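Local coordinates for protein putative Transcriptional Regulator (Rhodococcus sp., PDB 2IA2) that is a putative IclR-type transcriptional regulator that probably binds DNA through an N-terminal helix-turn-helix domain and senses an effector through its C-terminal domain, at residues Ser110-Ile115 / Ala226-Thr231; Ile121-Arg126 / Val135-Gly140; Met212-Arg217 / Val251-Ile256. All coordinates share one frame; numbering follows the deposited sequence.

Contact 1 (Ser110-Ile115 / Ala226-Thr231); sequences SSSVSI and AVNIST
The middle of the six-stranded antiparallel sheet in the IclR C-terminal domain is built here, where S110-I115 lies beside A226-T231 with the axes 4.6 Å apart. S114 and A226 form a hydrogen-bonded antiparallel pair, exchanging two backbone bonds: S114 N donates to A226 O (3.0 Å), and A226 N returns a bond to S114 O. Next along, V113 and V227 form a non-hydrogen-bonded pair. Their side chains slant across one another, V113 CG2 reaching V227 CB at 4.0 Å, while V227 CG2 rests against the carbonyl oxygen S112 O.

N228 N bonds S112 O at 2.9 Å, but the return bond from S112 N to N228 O is weak, and S112 N also leans weakly on N228 OD1. The N228 amide is swung well off a staggered position (chi1 91°), which curls OD1 back over the neighbouring strand. Beyond it, S230 N donates to S110 O at 3.0 Å. A water gives a hydrogen to N228 OD1 at 2.7 Å and also bonds S110 OG and S112 OG, so three side chains share it. A second water closes the end, accepting from S110 N and donating to S230 O (2.7 Å).

S114 OG, by contrast, is buried with no polar partner in the model. M150 of helix 149-156 lies against S114, A226 and N228; on the other face, S111 OG bonds S104 OG of helix 92-107. This central antiparallel pair is covered by helices on both faces, as in the GAF-like C-terminal domain of IclR regulators, which probably binds an effector.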
loop_
_atom_site.group_PDB
_atom_site.type_symbol
_atom_site.label_atom_id
_atom_site.label_comp_id
_atom_site.label_asym_id
_atom_site.label_seq_id
_atom_site.Cartn_x
_atom_site.Cartn_y
_atom_site.Cartn_z
ATOM N N SER A 110 7.424 19.531 19.064
ATOM C CA SER A 110 8.020 18.869 17.898
ATOM C C SER A 110 7.905 17.314 17.953
ATOM O O SER A 110 8.178 16.703 19.008
ATOM C CB SER A 110 9.506 19.312 17.820
ATOM O OG SER A 110 10.349 18.389 17.110
ATOM N N SER A 111 7.476 16.698 16.835
ATOM C CA SER A 111 7.407 15.225 16.674
ATOM C C SER A 111 8.087 14.870 15.345
ATOM O O SER A 111 7.999 15.656 14.412
ATOM C CB SER A 111 5.971 14.699 16.727
ATOM O OG SER A 111 5.190 15.236 15.661
ATOM N N SER A 112 8.797 13.731 15.297
ATOM C CA SER A 112 9.538 13.302 14.140
ATOM C C SER A 112 9.415 11.816 13.967
ATOM O O SER A 112 9.081 11.063 14.946
ATOM C CB SER A 112 11.027 13.564 14.337
ATOM O OG SER A 112 11.268 14.937 14.652
ATOM N N VAL A 113 9.787 11.361 12.763
ATOM C CA VAL A 113 9.946 9.917 12.553
ATOM C C VAL A 113 11.334 9.729 11.975
ATOM O O VAL A 113 11.752 10.500 11.127
ATOM C CB VAL A 113 8.812 9.330 11.632
ATOM C CG1 VAL A 113 9.182 7.931 11.096
ATOM C CG2 VAL A 113 7.496 9.249 12.378
ATOM N N SER A 114 12.042 8.678 12.400
ATOM C CA SER A 114 13.354 8.379 11.790
ATOM C C SER A 114 13.501 6.901 11.523
ATOM O O SER A 114 12.712 6.068 12.003
ATOM C CB SER A 114 14.517 8.825 12.699
ATOM O OG SER A 114 14.428 8.108 13.927
ATOM N N ILE A 115 14.512 6.578 10.718
ATOM C CA ILE A 115 14.847 5.197 10.453
ATOM C C ILE A 115 16.328 5.034 10.727
ATOM O O ILE A 115 17.029 6.031 10.860
ATOM C CB ILE A 115 14.504 4.820 8.980
ATOM C CG1 ILE A 115 15.336 5.683 8.013
ATOM C CG2 ILE A 115 12.977 4.917 8.768
ATOM C CD1 ILE A 115 15.294 5.254 6.607
ATOM N N ALA A 226 11.124 4.807 14.139
ATOM C CA ALA A 226 10.746 5.263 15.463
ATOM C C ALA A 226 10.051 6.620 15.348
ATOM O O ALA A 226 10.357 7.378 14.448
ATOM C CB ALA A 226 11.959 5.392 16.320
ATOM N N VAL A 227 9.164 6.947 16.278
ATOM C CA VAL A 227 8.521 8.265 16.306
ATOM C C VAL A 227 8.903 8.908 17.657
ATOM O O VAL A 227 9.013 8.208 18.625
ATOM C CB VAL A 227 6.970 8.119 16.130
ATOM C CG1 VAL A 227 6.377 7.074 17.131
ATOM C CG2 VAL A 227 6.261 9.473 16.233
ATOM N N ASN A 228 9.131 10.221 17.696
ATOM C CA ASN A 228 9.467 10.891 18.936
ATOM C C ASN A 228 8.653 12.137 19.188
ATOM O O ASN A 228 7.903 12.593 18.316
ATOM C CB ASN A 228 11.002 11.164 19.047
ATOM C CG ASN A 228 11.438 12.514 18.491
ATOM O OD1 ASN A 228 10.641 13.240 17.900
ATOM N ND2 ASN A 228 12.730 12.867 18.685
ATOM N N ILE A 229 8.770 12.637 20.419
ATOM C CA ILE A 229 8.467 14.018 20.772
ATOM C C ILE A 229 9.792 14.539 21.333
ATOM O O ILE A 229 10.441 13.842 22.079
ATOM C CB ILE A 229 7.405 14.107 21.889
ATOM C CG1 ILE A 229 6.050 13.568 21.400
ATOM C CG2 ILE A 229 7.271 15.559 22.394
ATOM C CD1 ILE A 229 5.060 13.254 22.515
ATOM N N SER A 230 10.201 15.750 20.967
ATOM C CA SER A 230 11.421 16.320 21.519
ATOM C C SER A 230 11.071 17.647 22.181
ATOM O O SER A 230 10.261 18.428 21.648
ATOM C CB SER A 230 12.461 16.539 20.398
ATOM O OG SER A 230 13.764 16.788 20.938
ATOM N N THR A 231 11.691 17.924 23.332
ATOM C CA THR A 231 11.314 19.114 24.127
ATOM C C THR A 231 12.427 19.633 25.032
ATOM O O THR A 231 13.250 18.838 25.528
ATOM C CB THR A 231 10.008 18.835 24.944
ATOM O OG1 THR A 231 9.465 20.076 25.387
ATOM C CG2 THR A 231 10.252 17.904 26.131
HETATM O O HOH W 1 9.086 20.763 21.063
HETATM O O HOH W 2 11.252 15.787 17.083
#

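Contact 2 (Ile121-Arg126 / Val135-Gly140); sequences IVYVAR and VGITIG
Y123 and I137 make the main apolar contact between strand 120-127 and the loop that follows it. I137 CG2 sits 3.7 Å from the centroid of the Y123 ring and 12° off its normal, a CH-pi contact over the middle of one face, and I137 CD1 reaches on to Y123 OH at 3.5 Å. The two side chains cross at about a right angle. Cutting Y123 back to an alanine is likely to cost I137 CG2 the ring face it rests on and leave this part of the loop freer to shift.

I139 packs on the strand's backbone: CG2 lies against Y123 O and CD1 4.0 Å from A125 CA, with CG1 on R126 CG as its side-chain contact.

R126 packs its aliphatic chain and guanidinium face on the loop backbone. Its CG stands between backbone N and carbonyl carbon (chi1 68°), and the chain bends at chi2 and crosses beside the loop, with CD 3.3 Å from I137 O. One guanidinium face lies over the I137-T138 peptide, and NH1 comes within 3.5 Å of G136 CA.

A single hydrogen bond joins the segments: G140 N donates nearly straight to Y123 O at 2.8 Å. In the pairing with strand 110-117, V124 and A125 both face V113, a classic beta bulge. T141 bonds Y123 through the backbone, leading into edge strand 142-144 of the IclR C-terminal domain's antiparallel sheet.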
loop_
_atom_site.group_PDB
_atom_site.type_symbol
_atom_site.label_atom_id
_atom_site.label_comp_id
_atom_site.label_asym_id
_atom_site.label_seq_id
_atom_site.Cartn_x
_atom_site.Cartn_y
_atom_site.Cartn_z
ATOM N N ILE A 121 20.748 7.516 12.994
ATOM C CA ILE A 121 19.320 7.581 12.622
ATOM C C ILE A 121 19.282 8.668 11.596
ATOM O O ILE A 121 20.176 9.554 11.599
ATOM C CB ILE A 121 18.397 7.942 13.830
ATOM C CG1 ILE A 121 18.700 9.374 14.385
ATOM C CG2 ILE A 121 18.523 6.870 14.932
ATOM C CD1 ILE A 121 17.690 9.873 15.557
ATOM N N VAL A 122 18.283 8.598 10.727
ATOM C CA VAL A 122 18.082 9.594 9.645
ATOM C C VAL A 122 16.654 10.073 9.798
ATOM O O VAL A 122 15.721 9.252 9.838
ATOM C CB VAL A 122 18.155 9.009 8.191
ATOM C CG1 VAL A 122 18.081 10.153 7.139
ATOM C CG2 VAL A 122 19.418 8.243 7.966
ATOM N N TYR A 123 16.477 11.384 9.900
ATOM C CA TYR A 123 15.133 11.942 9.998
ATOM C C TYR A 123 14.411 11.830 8.673
ATOM O O TYR A 123 14.913 12.307 7.665
ATOM C CB TYR A 123 15.189 13.410 10.385
ATOM C CG TYR A 123 15.390 13.588 11.875
ATOM C CD1 TYR A 123 16.609 13.246 12.475
ATOM C CD2 TYR A 123 14.347 14.052 12.682
ATOM C CE1 TYR A 123 16.808 13.397 13.864
ATOM C CE2 TYR A 123 14.533 14.233 14.070
ATOM C CZ TYR A 123 15.765 13.890 14.639
ATOM O OH TYR A 123 15.927 14.023 15.980
ATOM N N VAL A 124 13.193 11.314 8.707
ATOM C CA VAL A 124 12.414 11.153 7.474
ATOM C C VAL A 124 11.093 11.938 7.451
ATOM O O VAL A 124 10.543 12.120 6.393
ATOM C CB VAL A 124 12.183 9.647 7.048
ATOM C CG1 VAL A 124 13.514 8.952 6.632
ATOM C CG2 VAL A 124 11.426 8.860 8.117
ATOM N N ALA A 125 10.604 12.397 8.602
ATOM C CA ALA A 125 9.371 13.219 8.648
ATOM C C ALA A 125 9.474 14.016 9.950
ATOM O O ALA A 125 10.094 13.540 10.897
ATOM C CB ALA A 125 8.086 12.311 8.663
ATOM N N ARG A 126 8.925 15.227 9.972
ATOM C CA ARG A 126 8.930 16.008 11.180
ATOM C C ARG A 126 7.836 17.032 11.121
ATOM O O ARG A 126 7.426 17.423 10.041
ATOM C CB ARG A 126 10.295 16.697 11.401
ATOM C CG ARG A 126 10.594 17.793 10.388
ATOM C CD ARG A 126 11.193 18.880 11.234
ATOM N NE ARG A 126 11.588 20.146 10.615
ATOM C CZ ARG A 126 12.060 21.162 11.339
ATOM N NH1 ARG A 126 12.156 21.043 12.664
ATOM N NH2 ARG A 126 12.422 22.299 10.760
ATOM N N VAL A 135 13.880 22.698 18.894
ATOM C CA VAL A 135 14.755 21.551 19.136
ATOM C C VAL A 135 14.635 20.651 17.948
ATOM O O VAL A 135 15.178 19.554 17.945
ATOM C CB VAL A 135 14.287 20.760 20.429
ATOM C CG1 VAL A 135 14.577 21.592 21.716
ATOM C CG2 VAL A 135 12.779 20.359 20.388
ATOM N N GLY A 136 13.914 21.148 16.938
ATOM C CA GLY A 136 13.568 20.351 15.758
ATOM C C GLY A 136 14.746 20.304 14.826
ATOM O O GLY A 136 15.483 21.285 14.688
ATOM N N ILE A 137 14.892 19.167 14.151
ATOM C CA ILE A 137 16.023 18.907 13.230
ATOM C C ILE A 137 15.410 18.726 11.834
ATOM O O ILE A 137 14.354 18.097 11.738
ATOM C CB ILE A 137 16.714 17.621 13.787
ATOM C CG1 ILE A 137 17.654 18.012 14.923
ATOM C CG2 ILE A 137 17.479 16.832 12.760
ATOM C CD1 ILE A 137 17.800 16.934 15.924
ATOM N N THR A 138 16.033 19.217 10.763
ATOM C CA THR A 138 15.469 18.995 9.417
ATOM C C THR A 138 15.615 17.555 8.843
ATOM O O THR A 138 16.564 16.798 9.171
ATOM C CB THR A 138 16.049 19.951 8.368
ATOM O OG1 THR A 138 17.443 19.667 8.243
ATOM C CG2 THR A 138 15.832 21.400 8.768
ATOM N N ILE A 139 14.669 17.217 7.964
ATOM C CA ILE A 139 14.590 15.899 7.293
ATOM C C ILE A 139 15.902 15.631 6.548
ATOM O O ILE A 139 16.455 16.544 5.972
ATOM C CB ILE A 139 13.352 15.839 6.381
ATOM C CG1 ILE A 139 12.106 15.816 7.249
ATOM C CG2 ILE A 139 13.341 14.587 5.478
ATOM C CD1 ILE A 139 10.860 16.159 6.460
ATOM N N GLY A 140 16.442 14.409 6.646
ATOM C CA GLY A 140 17.731 14.093 6.072
ATOM C C GLY A 140 18.893 14.220 7.014
ATOM O O GLY A 140 19.999 13.702 6.727
#

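Contact 3 (Met212-Arg217 / Val251-Ile256); sequences MAAPIR and VTATDI
A214 and A253 bring strand 209-217 and helix 246-264 together: their CB atoms meet at 4.0 Å, and the short axes pass 7.7 Å apart while running almost the same way, at 11°. This is the close side of the contact. A253 CB also packs on the backbone oxygen P215 O at 3.6 Å, which brings the helix close to the strand's main chain. V227 of the next strand touches A253 as well.

One helical turn on, the packing passes to longer side chains. I216 CB does not point straight at the helix, but with CG1 anti to the carbonyl carbon (chi1 -70°) its extended chain carries CD1 across to I256 CG2, 3.9 Å away, and the two isoleucines slant past each other. I256 also rests on A96 and H99, and so joins helix 246-264 to helix 92-107.

The helix's other flank is looser. V251 is exposed and T254 turns its CB away from the strand; T254 OG1 bonds V251 O at 2.9 Å, an oxygen that also receives D255 N. On the strand, R217 is exposed and lays its guanidinium over P215 CB, while R217 N bonds E257 further along the helix. With a few van der Waals contacts, and hydrogen bonds lacking between the two segments, this is helix-on-sheet packing of the layered alpha/beta kind seen in GAF-like domains.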
loop_
_atom_site.group_PDB
_atom_site.type_symbol
_atom_site.label_atom_id
_atom_site.label_comp_id
_atom_site.label_asym_id
_atom_site.label_seq_id
_atom_site.Cartn_x
_atom_site.Cartn_y
_atom_site.Cartn_z
HETATM N N MSE A 212 11.605 11.675 23.749
HETATM C CA MSE A 212 11.043 10.349 24.040
HETATM C C MSE A 212 10.554 9.702 22.756
HETATM O O MSE A 212 10.043 10.403 21.897
HETATM C CB MSE A 212 9.910 10.448 25.050
HETATM C CG MSE A 212 8.714 11.280 24.612
HETATM SE SE MSE A 212 8.341 12.797 25.918
HETATM C CE MSE A 212 10.107 13.881 25.734
ATOM N N ALA A 213 10.741 8.403 22.615
ATOM C CA ALA A 213 10.464 7.734 21.347
ATOM C C ALA A 213 9.818 6.377 21.548
ATOM O O ALA A 213 9.965 5.754 22.603
ATOM C CB ALA A 213 11.750 7.591 20.507
ATOM N N ALA A 214 9.135 5.905 20.518
ATOM C CA ALA A 214 8.445 4.638 20.564
ATOM C C ALA A 214 8.682 3.968 19.194
ATOM O O ALA A 214 8.905 4.659 18.183
ATOM C CB ALA A 214 6.989 4.877 20.769
ATOM N N PRO A 215 8.702 2.632 19.164
ATOM C CA PRO A 215 8.822 1.913 17.897
ATOM C C PRO A 215 7.616 1.996 16.978
ATOM O O PRO A 215 6.440 2.046 17.415
ATOM C CB PRO A 215 9.041 0.469 18.347
ATOM C CG PRO A 215 8.317 0.401 19.745
ATOM C CD PRO A 215 8.713 1.710 20.338
ATOM N N ILE A 216 7.922 2.004 15.693
ATOM C CA ILE A 216 6.928 1.732 14.703
ATOM C C ILE A 216 7.309 0.375 14.074
ATOM O O ILE A 216 8.409 0.222 13.503
ATOM C CB ILE A 216 6.936 2.802 13.632
ATOM C CG1 ILE A 216 6.413 4.128 14.208
ATOM C CG2 ILE A 216 6.066 2.315 12.427
ATOM C CD1 ILE A 216 6.830 5.285 13.331
ATOM N N ARG A 217 6.406 -0.585 14.184
ATOM C CA ARG A 217 6.663 -1.950 13.685
ATOM C C ARG A 217 5.982 -2.223 12.380
ATOM O O ARG A 217 4.912 -1.664 12.106
ATOM C CB ARG A 217 6.246 -3.005 14.739
ATOM C CG ARG A 217 6.946 -2.763 16.019
ATOM C CD ARG A 217 6.541 -3.761 17.029
ATOM N NE ARG A 217 7.683 -3.947 17.933
ATOM C CZ ARG A 217 7.728 -3.489 19.170
ATOM N NH1 ARG A 217 6.678 -2.827 19.657
ATOM N NH2 ARG A 217 8.811 -3.718 19.924
ATOM N N VAL A 251 0.044 6.187 21.316
ATOM C CA VAL A 251 -1.120 6.078 20.440
ATOM C C VAL A 251 -0.749 6.467 19.002
ATOM O O VAL A 251 -1.198 5.840 18.064
ATOM C CB VAL A 251 -2.327 6.875 20.992
ATOM C CG1 VAL A 251 -3.476 6.854 20.005
ATOM C CG2 VAL A 251 -2.836 6.242 22.349
ATOM N N THR A 252 0.104 7.473 18.834
ATOM C CA THR A 252 0.530 7.895 17.514
ATOM C C THR A 252 1.320 6.785 16.851
ATOM O O THR A 252 1.095 6.495 15.704
ATOM C CB THR A 252 1.377 9.204 17.633
ATOM O OG1 THR A 252 0.520 10.227 18.121
ATOM C CG2 THR A 252 1.942 9.644 16.280
ATOM N N ALA A 253 2.240 6.157 17.580
ATOM C CA ALA A 253 3.038 5.087 17.054
ATOM C C ALA A 253 2.102 3.994 16.517
ATOM O O ALA A 253 2.285 3.540 15.410
ATOM C CB ALA A 253 3.928 4.495 18.145
ATOM N N THR A 254 1.102 3.589 17.304
ATOM C CA THR A 254 0.198 2.531 16.896
ATOM C C THR A 254 -0.696 2.933 15.675
ATOM O O THR A 254 -0.920 2.151 14.731
ATOM C CB THR A 254 -0.639 2.016 18.108
ATOM O OG1 THR A 254 -1.596 2.997 18.498
ATOM C CG2 THR A 254 0.211 1.756 19.301
ATOM N N ASP A 255 -1.182 4.165 15.673
ATOM C CA ASP A 255 -1.882 4.683 14.493
ATOM C C ASP A 255 -1.044 4.619 13.216
ATOM O O ASP A 255 -1.579 4.330 12.160
ATOM C CB ASP A 255 -2.259 6.160 14.685
ATOM C CG ASP A 255 -3.292 6.367 15.785
ATOM O OD1 ASP A 255 -3.927 5.381 16.219
ATOM O OD2 ASP A 255 -3.483 7.531 16.183
ATOM N N ILE A 256 0.239 4.964 13.311
ATOM C CA ILE A 256 1.139 4.939 12.150
ATOM C C ILE A 256 1.382 3.476 11.693
ATOM O O ILE A 256 1.263 3.154 10.494
ATOM C CB ILE A 256 2.512 5.698 12.438
ATOM C CG1 ILE A 256 2.271 7.198 12.601
ATOM C CG2 ILE A 256 3.552 5.489 11.298
ATOM C CD1 ILE A 256 3.523 8.023 13.020
#

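In the fold
Contact 1 holds the centre of the sheet, and the other two flank it. Contact 2 lies on one side, its centre about 8 Å away: I115 O and V122 N, 2.9 Å apart, probably form a hydrogen bond, and S112 OG packs 3.4 Å from Y123 CE2. Contact 3 is on the other side, centres about 9 Å apart, with I229 N probably bonded to M212 O at 3.0 Å. Contacts 2 and 3 do not touch; their nearest atoms are about 8 Å apart. M150 of helix 149-156 touches Y123, N228 and A213, so one helix covers that face across segments of all three contacts, whereas helix 246-264 packs on the opposite face.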